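Local coordinates for histidine--tRNA ligase (Staphylococcus aureus, PDB 1QE0), which attaches L-histidine to tRNA(His) at the expense of ATP, acting as a homodimeric class II aminoacyl-tRNA synthetase, at residues Lys395-Asn400 with Gly404-Ile409; Gly338-Arg343 with Gln389-Asn394; Asp15-Arg20 with Ile326-Asp331. All blocks are in the same frame, centred on the assembly; numbering follows the deposited sequence.

Contact 1: residues Lys395-Asn400 with Gly404-Ile409; sequences KIDVKN and GESETI
The carboxylate of D397 and the hydroxyl of T408 meet on the outer face of a beta hairpin. T408 OG1 comes from above the carboxylate plane and gives D397 OD1 a weak hydrogen bond of 3.2 Å. The methyl T408 CG2 lies on the same side, nearer OD2. S406 CB lies at the edge of the carboxylate, beside OD1, 3.8 Å from it. D397 and T408 leave their strands together.

The peptide groups bind the strands. I396 N donates to I409 O at 2.8 Å, and I409 N returns a bond to I396 O at 2.9 Å. At the turn, K399 stretches out and bends only at its end (chi4 70°). This carries NZ to G404 O at 3.0 Å. N400 OD1 accepts from T402 N and T403 N within the turn.

The other face is apolar. I396 CD1 packs on I409 CG1 at 3.4 Å, and V398 CG2 reaches the same carbon at 3.9 Å. Helix 413-419 covers this face with L414, Y417 and F418, and Y417 OH also bonds E407 OE1. Strand 396-400 has strand 382-386 as its other neighbour, so 406-409 is the outermost strand on this side of the sheet.

Contact 2: residues Gly338-Arg343 with Gln389-Asn394; sequences GDQADR and QELENN
L391 and Q340 overlap head to tail, each reaching back along the other, and join two helices of the alpha/beta anticodon-binding domain. Helix 338-353 follows strand 332-336, and helix 388-393 follows strand 382-386. The two strands are parallel neighbours in the sheet, so both helices start from the same end of it.

The contact is small and rests on one leucine branch. L391 CD2 touches Q340 at CG, 3.5 Å away. The same methyl sits against the backbone of the first helix, 3.5 Å from A341 CA. The methyl of A341 is a little farther off, with CB 4.0 Å from L391 CD2. Q340 runs the other way. Its CG is anti to the backbone N (chi1 179°) and the chain stays extended, so the amide is carried back along the leucine toward helix 388-393. No hydrogen bond crosses between the two segments, and the meeting is purely packing. A341 is buried at this point, whereas Q340 lies at the exposed margin of the contact.

The surroundings add to it. I386, at the end of strand 382-386, touches both A341 and L391. D388 lies against Q340 and A341, and L411 against L391. On the far side of the first helix, D342 packs on Y241 of the second subunit.

At the amide of Q340, L391 CB and CD2 both lie on the same side of the plane, with NE2 4.1 Å from CB and 3.5 Å from CD2.

Contact 3: residues Asp15-Arg20 with Ile326-Asp331; sequences DSKKWR and IEENLD
K17 CG is turned in over its own backbone, flanked by both N and C (chi1 64°), and the chain then runs extended to NZ. The long chain so placed passes I326 first and ends at E328. I326 turns CG2 toward the lysine, since that methyl is anti to its own N while CG1 lies beside it (chi1 -49°). CG2 lies 3.5 Å from K17 CG and 3.6 Å from K17 CB. E328 bends at chi2 and lies across the lysine chain. Its CG rests 3.4 Å from K17 CD.

K17 NZ and E328 OE1 form a salt bridge at 3.1 Å. The nitrogen comes from above the carboxylate plane, and E328 is poorly ordered, so the packing of K17 on I326 is the firmer part. The contact joins helix 13-33 of the catalytic part of the class II synthetase to the linker that leads on to the anticodon-binding domain.

The dimer interface runs beside the contact. E328 OE2 makes a salt bridge with K36 of the second subunit. R20 NH2 forms a salt bridge with OE1 of E37 of the second subunit, and S16 OG is hydrogen-bonded to the carbonyl O of that E37.

From the N terminus, contact 3 opens first, on helix 13-33. It closes a loop of about 300 residues when the chain reaches the linker at 326-331. Contact 2 opens soon after, at 338-343, and closes at 389-394. Contact 1 follows at once with the short hairpin 395-400 and 404-409. The three are in series; none nests in or crosses another. Contact 3 brings the N-terminal helix beside the chain that leads to the anticodon-binding domain. Contacts 1 and 2 both lie in the anticodon-binding domain, with centres about 16 Å apart, and they touch where I396 packs on E390. Contact 3 is not touched by either. Contacts 2 and 3 both have residues against the second subunit.

Contact 1: residues Lys395-Asn400 with Gly404-Ile409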
ATOM      1  N   LYS A 395     -15.872   8.262  40.085  1.00 32.83           N
ATOM      2  CA  LYS A 395     -16.614   7.113  39.610  1.00 32.33           C
ATOM      3  C   LYS A 395     -17.575   7.571  38.533  1.00 32.68           C
ATOM      4  O   LYS A 395     -18.242   8.596  38.695  1.00 33.83           O
ATOM      5  CB  LYS A 395     -17.395   6.488  40.758  1.00 33.63           C
ATOM      6  CG  LYS A 395     -18.386   7.447  41.353  1.00 41.73           C
ATOM      7  CD  LYS A 395     -19.801   6.984  41.131  1.00 49.53           C
ATOM      8  CE  LYS A 395     -20.247   6.029  42.227  1.00 54.15           C
ATOM      9  NZ  LYS A 395     -19.408   4.835  42.324  1.00 54.62           N
ATOM     10  N   ILE A 396     -17.588   6.849  37.412  1.00 33.41           N
ATOM     11  CA  ILE A 396     -18.486   7.146  36.292  1.00 32.91           C
ATOM     12  C   ILE A 396     -19.196   5.882  35.846  1.00 30.89           C
ATOM     13  O   ILE A 396     -18.804   4.765  36.189  1.00 27.33           O
ATOM     14  CB  ILE A 396     -17.777   7.755  35.026  1.00 30.65           C
ATOM     15  CG1 ILE A 396     -16.359   7.225  34.854  1.00 32.54           C
ATOM     16  CG2 ILE A 396     -17.827   9.244  35.036  1.00 34.68           C
ATOM     17  CD1 ILE A 396     -16.311   5.779  34.405  1.00 33.04           C
ATOM     18  N   ASP A 397     -20.285   6.087  35.128  1.00 32.59           N
ATOM     19  CA  ASP A 397     -21.053   4.999  34.587  1.00 32.93           C
ATOM     20  C   ASP A 397     -20.645   4.931  33.130  1.00 30.01           C
ATOM     21  O   ASP A 397     -20.721   5.922  32.406  1.00 30.88           O
ATOM     22  CB  ASP A 397     -22.559   5.287  34.711  1.00 38.25           C
ATOM     23  CG  ASP A 397     -23.108   4.987  36.102  1.00 40.57           C
ATOM     24  OD1 ASP A 397     -24.062   4.174  36.230  1.00 41.49           O
ATOM     25  OD2 ASP A 397     -22.569   5.553  37.074  1.00 46.02           O
ATOM     26  N   VAL A 398     -20.103   3.793  32.746  1.00 27.87           N
ATOM     27  CA  VAL A 398     -19.689   3.541  31.379  1.00 31.39           C
ATOM     28  C   VAL A 398     -20.850   2.833  30.655  1.00 32.21           C
ATOM     29  O   VAL A 398     -21.081   1.635  30.852  1.00 35.09           O
ATOM     30  CB  VAL A 398     -18.451   2.657  31.372  1.00 30.89           C
ATOM     31  CG1 VAL A 398     -17.918   2.515  29.952  1.00 33.70           C
ATOM     32  CG2 VAL A 398     -17.399   3.236  32.303  1.00 29.46           C
ATOM     33  N   LYS A 399     -21.600   3.584  29.852  1.00 30.43           N
ATOM     34  CA  LYS A 399     -22.748   3.030  29.150  1.00 30.50           C
ATOM     35  C   LYS A 399     -22.407   2.379  27.827  1.00 30.02           C
ATOM     36  O   LYS A 399     -21.863   3.042  26.940  1.00 30.59           O
ATOM     37  CB  LYS A 399     -23.798   4.119  28.895  1.00 34.38           C
ATOM     38  CG  LYS A 399     -25.006   3.641  28.075  1.00 42.51           C
ATOM     39  CD  LYS A 399     -25.880   4.801  27.573  1.00 48.23           C
ATOM     40  CE  LYS A 399     -27.039   4.353  26.635  1.00 54.56           C
ATOM     41  NZ  LYS A 399     -28.168   3.584  27.298  1.00 58.28           N
ATOM     42  N   ASN A 400     -22.738   1.089  27.702  1.00 27.44           N
ATOM     43  CA  ASN A 400     -22.542   0.324  26.471  1.00 22.51           C
ATOM     44  C   ASN A 400     -23.579   0.918  25.545  1.00 22.69           C
ATOM     45  O   ASN A 400     -24.765   0.799  25.810  1.00 25.78           O
ATOM     46  CB  ASN A 400     -22.880  -1.138  26.709  1.00 19.90           C
ATOM     47  CG  ASN A 400     -22.891  -1.950  25.439  1.00 23.37           C
ATOM     48  OD1 ASN A 400     -23.516  -1.590  24.447  1.00 23.66           O
ATOM     49  ND2 ASN A 400     -22.206  -3.072  25.470  1.00 29.54           N
ATOM     50  N   GLY A 404     -27.108  -0.436  25.899  1.00 32.22           N
ATOM     51  CA  GLY A 404     -27.611   0.683  26.666  1.00 29.71           C
ATOM     52  C   GLY A 404     -27.441   0.408  28.143  1.00 29.51           C
ATOM     53  O   GLY A 404     -27.987   1.133  28.982  1.00 30.58           O
ATOM     54  N   GLU A 405     -26.646  -0.610  28.456  1.00 25.70           N
ATOM     55  CA  GLU A 405     -26.388  -1.003  29.833  1.00 31.31           C
ATOM     56  C   GLU A 405     -25.201  -0.196  30.379  1.00 31.92           C
ATOM     57  O   GLU A 405     -24.201  -0.047  29.693  1.00 34.79           O
ATOM     58  CB  GLU A 405     -26.095  -2.516  29.869  1.00 36.58           C
ATOM     59  CG  GLU A 405     -25.457  -3.068  31.163  1.00 50.32           C
ATOM     60  CD  GLU A 405     -24.167  -3.907  30.928  1.00 54.50           C
ATOM     61  OE1 GLU A 405     -23.639  -4.476  31.914  1.00 52.94           O
ATOM     62  OE2 GLU A 405     -23.669  -3.986  29.775  1.00 55.80           O
ATOM     63  N   SER A 406     -25.330   0.384  31.571  1.00 31.14           N
ATOM     64  CA  SER A 406     -24.228   1.146  32.165  1.00 28.44           C
ATOM     65  C   SER A 406     -23.441   0.266  33.118  1.00 28.09           C
ATOM     66  O   SER A 406     -23.940  -0.752  33.570  1.00 30.60           O
ATOM     67  CB  SER A 406     -24.751   2.355  32.954  1.00 25.96           C
ATOM     68  OG  SER A 406     -25.181   3.422  32.120  1.00 26.65           O
ATOM     69  N   GLU A 407     -22.193   0.631  33.374  1.00 29.48           N
ATOM     70  CA  GLU A 407     -21.353  -0.077  34.330  1.00 32.91           C
ATOM     71  C   GLU A 407     -20.647   1.004  35.081  1.00 32.92           C
ATOM     72  O   GLU A 407     -20.090   1.890  34.470  1.00 33.31           O
ATOM     73  CB  GLU A 407     -20.358  -1.002  33.657  1.00 36.38           C
ATOM     74  CG  GLU A 407     -21.029  -2.276  33.265  1.00 48.09           C
ATOM     75  CD  GLU A 407     -20.421  -3.532  33.844  1.00 56.99           C
ATOM     76  OE1 GLU A 407     -19.357  -3.932  33.349  1.00 67.39           O
ATOM     77  OE2 GLU A 407     -21.025  -4.173  34.726  1.00 57.85           O
ATOM     78  N   THR A 408     -20.746   0.987  36.405  1.00 35.34           N
ATOM     79  CA  THR A 408     -20.118   2.006  37.242  1.00 34.88           C
ATOM     80  C   THR A 408     -18.719   1.579  37.669  1.00 36.73           C
ATOM     81  O   THR A 408     -18.550   0.500  38.248  1.00 37.08           O
ATOM     82  CB  THR A 408     -20.936   2.234  38.499  1.00 28.70           C
ATOM     83  OG1 THR A 408     -22.314   2.325  38.154  1.00 39.20           O
ATOM     84  CG2 THR A 408     -20.523   3.523  39.156  1.00 35.00           C
ATOM     85  N   ILE A 409     -17.714   2.404  37.374  1.00 36.92           N
ATOM     86  CA  ILE A 409     -16.341   2.088  37.766  1.00 34.57           C
ATOM     87  C   ILE A 409     -15.737   3.374  38.288  1.00 33.35           C
ATOM     88  O   ILE A 409     -16.361   4.431  38.157  1.00 32.31           O
ATOM     89  CB  ILE A 409     -15.487   1.582  36.580  1.00 35.87           C
ATOM     90  CG1 ILE A 409     -15.330   2.677  35.530  1.00 36.69           C
ATOM     91  CG2 ILE A 409     -16.098   0.330  35.978  1.00 33.89           C
ATOM     92  CD1 ILE A 409     -14.271   2.358  34.517  1.00 38.85           C
TER

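Contact 2: residues Gly338-Arg343 with Gln389-Asn394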
ATOM      1  N   GLY A 338     -19.195  21.263  31.478  1.00 25.80           N
ATOM      2  CA  GLY A 338     -18.428  22.364  32.038  1.00 34.70           C
ATOM      3  C   GLY A 338     -16.907  22.237  31.958  1.00 38.66           C
ATOM      4  O   GLY A 338     -16.385  21.124  31.859  1.00 42.61           O
ATOM      5  N   ASP A 339     -16.210  23.375  32.083  1.00 40.11           N
ATOM      6  CA  ASP A 339     -14.747  23.478  31.980  1.00 36.90           C
ATOM      7  C   ASP A 339     -13.886  22.524  32.744  1.00 36.46           C
ATOM      8  O   ASP A 339     -12.976  21.948  32.161  1.00 38.32           O
ATOM      9  CB  ASP A 339     -14.285  24.888  32.295  1.00 39.10           C
ATOM     10  CG  ASP A 339     -14.837  25.900  31.326  1.00 48.14           C
ATOM     11  OD1 ASP A 339     -14.751  25.658  30.092  1.00 52.66           O
ATOM     12  OD2 ASP A 339     -15.374  26.926  31.805  1.00 49.56           O
ATOM     13  N   GLN A 340     -14.142  22.380  34.043  1.00 36.11           N
ATOM     14  CA  GLN A 340     -13.351  21.479  34.894  1.00 33.89           C
ATOM     15  C   GLN A 340     -13.328  20.079  34.315  1.00 31.36           C
ATOM     16  O   GLN A 340     -12.272  19.552  34.003  1.00 27.85           O
ATOM     17  CB  GLN A 340     -13.908  21.438  36.325  1.00 38.58           C
ATOM     18  CG  GLN A 340     -13.145  20.494  37.275  1.00 44.19           C
ATOM     19  CD  GLN A 340     -13.681  20.493  38.714  1.00 46.86           C
ATOM     20  OE1 GLN A 340     -13.062  21.064  39.612  1.00 52.71           O
ATOM     21  NE2 GLN A 340     -14.809  19.828  38.937  1.00 43.01           N
ATOM     22  N   ALA A 341     -14.517  19.523  34.110  1.00 32.97           N
ATOM     23  CA  ALA A 341     -14.672  18.190  33.568  1.00 28.17           C
ATOM     24  C   ALA A 341     -14.077  18.138  32.180  1.00 27.33           C
ATOM     25  O   ALA A 341     -13.376  17.184  31.842  1.00 31.44           O
ATOM     26  CB  ALA A 341     -16.127  17.819  33.528  1.00 30.78           C
ATOM     27  N   ASP A 342     -14.313  19.172  31.384  1.00 22.16           N
ATOM     28  CA  ASP A 342     -13.767  19.190  30.042  1.00 24.88           C
ATOM     29  C   ASP A 342     -12.246  19.199  29.943  1.00 25.29           C
ATOM     30  O   ASP A 342     -11.667  18.587  29.044  1.00 26.90           O
ATOM     31  CB  ASP A 342     -14.282  20.362  29.255  1.00 26.87           C
ATOM     32  CG  ASP A 342     -13.743  20.355  27.866  1.00 38.48           C
ATOM     33  OD1 ASP A 342     -12.834  21.171  27.594  1.00 47.88           O
ATOM     34  OD2 ASP A 342     -14.177  19.477  27.077  1.00 42.58           O
ATOM     35  N   ARG A 343     -11.601  19.949  30.824  1.00 25.67           N
ATOM     36  CA  ARG A 343     -10.158  20.025  30.811  1.00 22.01           C
ATOM     37  C   ARG A 343      -9.565  18.734  31.299  1.00 17.75           C
ATOM     38  O   ARG A 343      -8.419  18.443  31.002  1.00 20.88           O
ATOM     39  CB  ARG A 343      -9.671  21.217  31.619  1.00 24.46           C
ATOM     40  CG  ARG A 343      -9.970  22.529  30.914  1.00 34.56           C
ATOM     41  CD  ARG A 343      -9.237  23.673  31.557  1.00 40.94           C
ATOM     42  NE  ARG A 343      -9.918  24.111  32.768  1.00 50.56           N
ATOM     43  CZ  ARG A 343     -10.742  25.152  32.822  1.00 54.33           C
ATOM     44  NH1 ARG A 343     -11.312  25.475  33.975  1.00 57.99           N
ATOM     45  NH2 ARG A 343     -11.000  25.867  31.722  1.00 54.87           N
ATOM     46  N   GLN A 389     -19.660  16.138  39.516  1.00 22.26           N
ATOM     47  CA  GLN A 389     -19.992  15.182  40.560  1.00 24.75           C
ATOM     48  C   GLN A 389     -19.174  13.920  40.376  1.00 25.63           C
ATOM     49  O   GLN A 389     -18.658  13.366  41.338  1.00 24.41           O
ATOM     50  CB  GLN A 389     -21.488  14.881  40.626  1.00 30.41           C
ATOM     51  CG  GLN A 389     -22.144  14.591  39.296  1.00 48.62           C
ATOM     52  CD  GLN A 389     -23.614  14.156  39.445  1.00 59.07           C
ATOM     53  OE1 GLN A 389     -23.967  13.482  40.403  1.00 59.31           O
ATOM     54  NE2 GLN A 389     -24.467  14.556  38.493  1.00 64.62           N
ATOM     55  N   GLU A 390     -18.976  13.528  39.122  1.00 28.84           N
ATOM     56  CA  GLU A 390     -18.188  12.338  38.773  1.00 30.33           C
ATOM     57  C   GLU A 390     -16.711  12.600  39.066  1.00 30.13           C
ATOM     58  O   GLU A 390     -15.951  11.697  39.428  1.00 28.37           O
ATOM     59  CB  GLU A 390     -18.335  12.004  37.277  1.00 25.48           C
ATOM     60  CG  GLU A 390     -19.720  11.517  36.854  1.00 24.08           C
ATOM     61  CD  GLU A 390     -20.734  12.637  36.576  1.00 29.82           C
ATOM     62  OE1 GLU A 390     -20.352  13.815  36.463  1.00 28.14           O
ATOM     63  OE2 GLU A 390     -21.941  12.339  36.434  1.00 35.52           O
ATOM     64  N   LEU A 391     -16.326  13.862  38.942  1.00 30.25           N
ATOM     65  CA  LEU A 391     -14.953  14.275  39.147  1.00 32.75           C
ATOM     66  C   LEU A 391     -14.541  14.139  40.588  1.00 36.82           C
ATOM     67  O   LEU A 391     -13.377  13.932  40.875  1.00 40.19           O
ATOM     68  CB  LEU A 391     -14.762  15.712  38.655  1.00 27.00           C
ATOM     69  CG  LEU A 391     -13.601  15.987  37.699  1.00 22.36           C
ATOM     70  CD1 LEU A 391     -13.258  14.761  36.890  1.00 17.38           C
ATOM     71  CD2 LEU A 391     -13.971  17.134  36.800  1.00 17.83           C
ATOM     72  N   GLU A 392     -15.494  14.234  41.500  1.00 41.54           N
ATOM     73  CA  GLU A 392     -15.152  14.111  42.903  1.00 47.00           C
ATOM     74  C   GLU A 392     -15.329  12.698  43.429  1.00 46.80           C
ATOM     75  O   GLU A 392     -14.398  12.123  43.987  1.00 50.61           O
ATOM     76  CB  GLU A 392     -15.917  15.130  43.738  1.00 50.40           C
ATOM     77  CG  GLU A 392     -17.372  15.243  43.392  1.00 62.42           C
ATOM     78  CD  GLU A 392     -18.105  16.281  44.225  1.00 68.01           C
ATOM     79  OE1 GLU A 392     -19.197  16.727  43.791  1.00 73.28           O
ATOM     80  OE2 GLU A 392     -17.599  16.642  45.313  1.00 67.86           O
ATOM     81  N   ASN A 393     -16.506  12.122  43.232  1.00 43.76           N
ATOM     82  CA  ASN A 393     -16.760  10.759  43.681  1.00 42.63           C
ATOM     83  C   ASN A 393     -15.736   9.791  43.067  1.00 43.16           C
ATOM     84  O   ASN A 393     -15.603   8.661  43.547  1.00 47.81           O
ATOM     85  CB  ASN A 393     -18.147  10.271  43.229  1.00 44.65           C
ATOM     86  CG  ASN A 393     -19.295  11.059  43.820  1.00 42.19           C
ATOM     87  OD1 ASN A 393     -20.093  11.640  43.091  1.00 41.39           O
ATOM     88  ND2 ASN A 393     -19.428  11.023  45.138  1.00 43.55           N
ATOM     89  N   ASN A 394     -15.045  10.219  42.003  1.00 38.30           N
ATOM     90  CA  ASN A 394     -14.082   9.387  41.275  1.00 33.80           C
ATOM     91  C   ASN A 394     -14.789   8.109  40.828  1.00 34.48           C
ATOM     92  O   ASN A 394     -14.366   6.998  41.139  1.00 36.86           O
ATOM     93  CB  ASN A 394     -12.852   9.048  42.120  1.00 31.50           C
ATOM     94  CG  ASN A 394     -11.836   8.145  41.377  1.00 31.75           C
ATOM     95  OD1 ASN A 394     -11.624   8.265  40.169  1.00 33.51           O
ATOM     96  ND2 ASN A 394     -11.220   7.236  42.110  1.00 28.12           N
TER

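Contact 3: residues Asp15-Arg20 with Ile326-Asp331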
ATOM      1  N   ASP A  15     -14.239   4.727   2.039  1.00 13.57           N
ATOM      2  CA  ASP A  15     -13.570   3.739   1.220  1.00 13.46           C
ATOM      3  C   ASP A  15     -12.122   3.491   1.589  1.00 13.44           C
ATOM      4  O   ASP A  15     -11.642   2.361   1.456  1.00 14.81           O
ATOM      5  CB  ASP A  15     -13.632   4.197  -0.212  1.00 15.02           C
ATOM      6  CG  ASP A  15     -15.004   4.588  -0.604  1.00 17.61           C
ATOM      7  OD1 ASP A  15     -15.913   3.808  -0.289  1.00 24.94           O
ATOM      8  OD2 ASP A  15     -15.180   5.672  -1.185  1.00 17.52           O
ATOM      9  N   SER A  16     -11.417   4.532   2.036  1.00  9.98           N
ATOM     10  CA  SER A  16     -10.010   4.377   2.395  1.00 11.54           C
ATOM     11  C   SER A  16      -9.790   3.189   3.300  1.00 10.37           C
ATOM     12  O   SER A  16      -8.858   2.429   3.084  1.00 14.86           O
ATOM     13  CB  SER A  16      -9.425   5.638   3.005  1.00  9.05           C
ATOM     14  OG  SER A  16     -10.156   6.011   4.135  1.00 11.98           O
ATOM     15  N   LYS A  17     -10.693   2.974   4.244  1.00  6.65           N
ATOM     16  CA  LYS A  17     -10.586   1.820   5.136  1.00 11.94           C
ATOM     17  C   LYS A  17     -10.667   0.451   4.414  1.00 11.45           C
ATOM     18  O   LYS A  17     -10.034  -0.522   4.864  1.00 10.05           O
ATOM     19  CB  LYS A  17     -11.645   1.889   6.248  1.00 13.57           C
ATOM     20  CG  LYS A  17     -13.088   1.804   5.756  1.00 19.49           C
ATOM     21  CD  LYS A  17     -14.069   2.312   6.802  1.00 22.95           C
ATOM     22  CE  LYS A  17     -15.495   2.183   6.319  1.00 27.17           C
ATOM     23  NZ  LYS A  17     -16.456   2.905   7.203  1.00 35.65           N
ATOM     24  N   LYS A  18     -11.438   0.398   3.316  1.00  9.78           N
ATOM     25  CA  LYS A  18     -11.649  -0.808   2.502  1.00  4.21           C
ATOM     26  C   LYS A  18     -10.393  -1.062   1.725  1.00  6.63           C
ATOM     27  O   LYS A  18     -10.019  -2.207   1.527  1.00  8.07           O
ATOM     28  CB  LYS A  18     -12.794  -0.603   1.512  1.00  5.64           C
ATOM     29  CG  LYS A  18     -14.149  -0.349   2.120  1.00  2.41           C
ATOM     30  CD  LYS A  18     -15.110   0.034   1.016  1.00 21.97           C
ATOM     31  CE  LYS A  18     -16.583   0.126   1.455  1.00 28.34           C
ATOM     32  NZ  LYS A  18     -16.849   1.196   2.464  1.00 32.53           N
ATOM     33  N   TRP A  19      -9.778   0.017   1.232  1.00  9.40           N
ATOM     34  CA  TRP A  19      -8.508  -0.065   0.494  1.00  8.48           C
ATOM     35  C   TRP A  19      -7.411  -0.566   1.432  1.00  9.34           C
ATOM     36  O   TRP A  19      -6.663  -1.475   1.080  1.00 11.87           O
ATOM     37  CB  TRP A  19      -8.071   1.301  -0.037  1.00  8.22           C
ATOM     38  CG  TRP A  19      -8.713   1.684  -1.282  1.00 13.15           C
ATOM     39  CD1 TRP A  19      -9.994   2.118  -1.443  1.00 19.87           C
ATOM     40  CD2 TRP A  19      -8.145   1.615  -2.588  1.00 16.94           C
ATOM     41  NE1 TRP A  19     -10.264   2.321  -2.782  1.00 17.77           N
ATOM     42  CE2 TRP A  19      -9.141   2.020  -3.503  1.00 18.84           C
ATOM     43  CE3 TRP A  19      -6.890   1.256  -3.077  1.00 14.90           C
ATOM     44  CZ2 TRP A  19      -8.917   2.063  -4.878  1.00 20.26           C
ATOM     45  CZ3 TRP A  19      -6.670   1.303  -4.446  1.00  9.03           C
ATOM     46  CH2 TRP A  19      -7.673   1.707  -5.327  1.00 11.26           C
ATOM     47  N   ARG A  20      -7.310   0.027   2.622  1.00  5.76           N
ATOM     48  CA  ARG A  20      -6.286  -0.383   3.576  1.00  8.41           C
ATOM     49  C   ARG A  20      -6.452  -1.810   4.018  1.00 10.91           C
ATOM     50  O   ARG A  20      -5.470  -2.494   4.277  1.00 17.27           O
ATOM     51  CB  ARG A  20      -6.239   0.522   4.785  1.00  2.00           C
ATOM     52  CG  ARG A  20      -5.915   1.947   4.420  1.00  3.93           C
ATOM     53  CD  ARG A  20      -5.544   2.697   5.653  1.00 10.38           C
ATOM     54  NE  ARG A  20      -6.595   2.601   6.656  1.00  8.83           N
ATOM     55  CZ  ARG A  20      -7.463   3.569   6.859  1.00  9.88           C
ATOM     56  NH1 ARG A  20      -8.405   3.457   7.772  1.00 10.09           N
ATOM     57  NH2 ARG A  20      -7.363   4.672   6.151  1.00 15.62           N
ATOM     58  N   ILE A 326     -14.195  -4.577   8.534  1.00 49.46           N
ATOM     59  CA  ILE A 326     -13.667  -3.249   8.835  1.00 49.26           C
ATOM     60  C   ILE A 326     -14.388  -2.671  10.052  1.00 57.98           C
ATOM     61  O   ILE A 326     -15.386  -1.960   9.901  1.00 62.74           O
ATOM     62  CB  ILE A 326     -13.872  -2.330   7.636  1.00 39.38           C
ATOM     63  CG1 ILE A 326     -13.384  -3.018   6.383  1.00 35.31           C
ATOM     64  CG2 ILE A 326     -13.078  -1.086   7.787  1.00 40.81           C
ATOM     65  CD1 ILE A 326     -12.000  -3.474   6.487  1.00 26.42           C
ATOM     66  N   GLU A 327     -13.850  -2.906  11.250  1.00 62.36           N
ATOM     67  CA  GLU A 327     -14.509  -2.432  12.472  1.00 66.83           C
ATOM     68  C   GLU A 327     -14.795  -0.945  12.620  1.00 67.38           C
ATOM     69  O   GLU A 327     -15.675  -0.584  13.398  1.00 70.76           O
ATOM     70  CB  GLU A 327     -13.790  -2.910  13.741  1.00 71.13           C
ATOM     71  CG  GLU A 327     -14.660  -2.750  15.005  1.00 75.53           C
ATOM     72  CD  GLU A 327     -13.960  -3.144  16.299  1.00 77.18           C
ATOM     73  OE1 GLU A 327     -13.534  -2.224  17.037  1.00 77.88           O
ATOM     74  OE2 GLU A 327     -13.858  -4.364  16.585  1.00 77.51           O
ATOM     75  N   GLU A 328     -14.062  -0.102  11.894  1.00 67.29           N
ATOM     76  CA  GLU A 328     -14.186   1.368  11.922  1.00 65.93           C
ATOM     77  C   GLU A 328     -15.162   1.978  12.956  1.00 65.08           C
ATOM     78  O   GLU A 328     -16.165   2.613  12.596  1.00 68.05           O
ATOM     79  CB  GLU A 328     -14.518   1.872  10.518  1.00 67.81           C
ATOM     80  CG  GLU A 328     -13.647   3.054  10.076  1.00 73.83           C
ATOM     81  CD  GLU A 328     -14.403   4.366  10.001  1.00 77.15           C
ATOM     82  OE1 GLU A 328     -14.696   4.807   8.862  1.00 79.17           O
ATOM     83  OE2 GLU A 328     -14.710   4.935  11.078  1.00 77.64           O
ATOM     84  N   ASN A 329     -14.809   1.845  14.235  1.00 58.98           N
ATOM     85  CA  ASN A 329     -15.648   2.313  15.337  1.00 48.61           C
ATOM     86  C   ASN A 329     -14.790   2.893  16.442  1.00 38.60           C
ATOM     87  O   ASN A 329     -13.769   2.319  16.780  1.00 40.38           O
ATOM     88  CB  ASN A 329     -16.395   1.116  15.940  1.00 52.98           C
ATOM     89  CG  ASN A 329     -17.857   1.089  15.581  1.00 55.41           C
ATOM     90  OD1 ASN A 329     -18.251   1.458  14.468  1.00 58.88           O
ATOM     91  ND2 ASN A 329     -18.681   0.633  16.517  1.00 57.76           N
ATOM     92  N   LEU A 330     -15.231   3.989  17.038  1.00 25.64           N
ATOM     93  CA  LEU A 330     -14.511   4.606  18.137  1.00 15.16           C
ATOM     94  C   LEU A 330     -14.832   3.771  19.374  1.00 12.34           C
ATOM     95  O   LEU A 330     -15.973   3.383  19.570  1.00 15.98           O
ATOM     96  CB  LEU A 330     -15.042   6.020  18.355  1.00  7.58           C
ATOM     97  CG  LEU A 330     -14.127   7.122  18.868  1.00 10.28           C
ATOM     98  CD1 LEU A 330     -12.965   7.310  17.914  1.00 18.01           C
ATOM     99  CD2 LEU A 330     -14.893   8.407  18.952  1.00 10.24           C
ATOM    100  N   ASP A 331     -13.848   3.485  20.207  1.00  9.52           N
ATOM    101  CA  ASP A 331     -14.093   2.724  21.434  1.00  8.19           C
ATOM    102  C   ASP A 331     -14.795   3.501  22.534  1.00  6.63           C
ATOM    103  O   ASP A 331     -15.610   2.948  23.217  1.00  8.85           O
ATOM    104  CB  ASP A 331     -12.796   2.239  22.054  1.00 11.13           C
ATOM    105  CG  ASP A 331     -12.400   0.908  21.575  1.00 20.97           C
ATOM    106  OD1 ASP A 331     -11.528   0.860  20.680  1.00 25.75           O
ATOM    107  OD2 ASP A 331     -12.944  -0.087  22.114  1.00 30.48           O
TER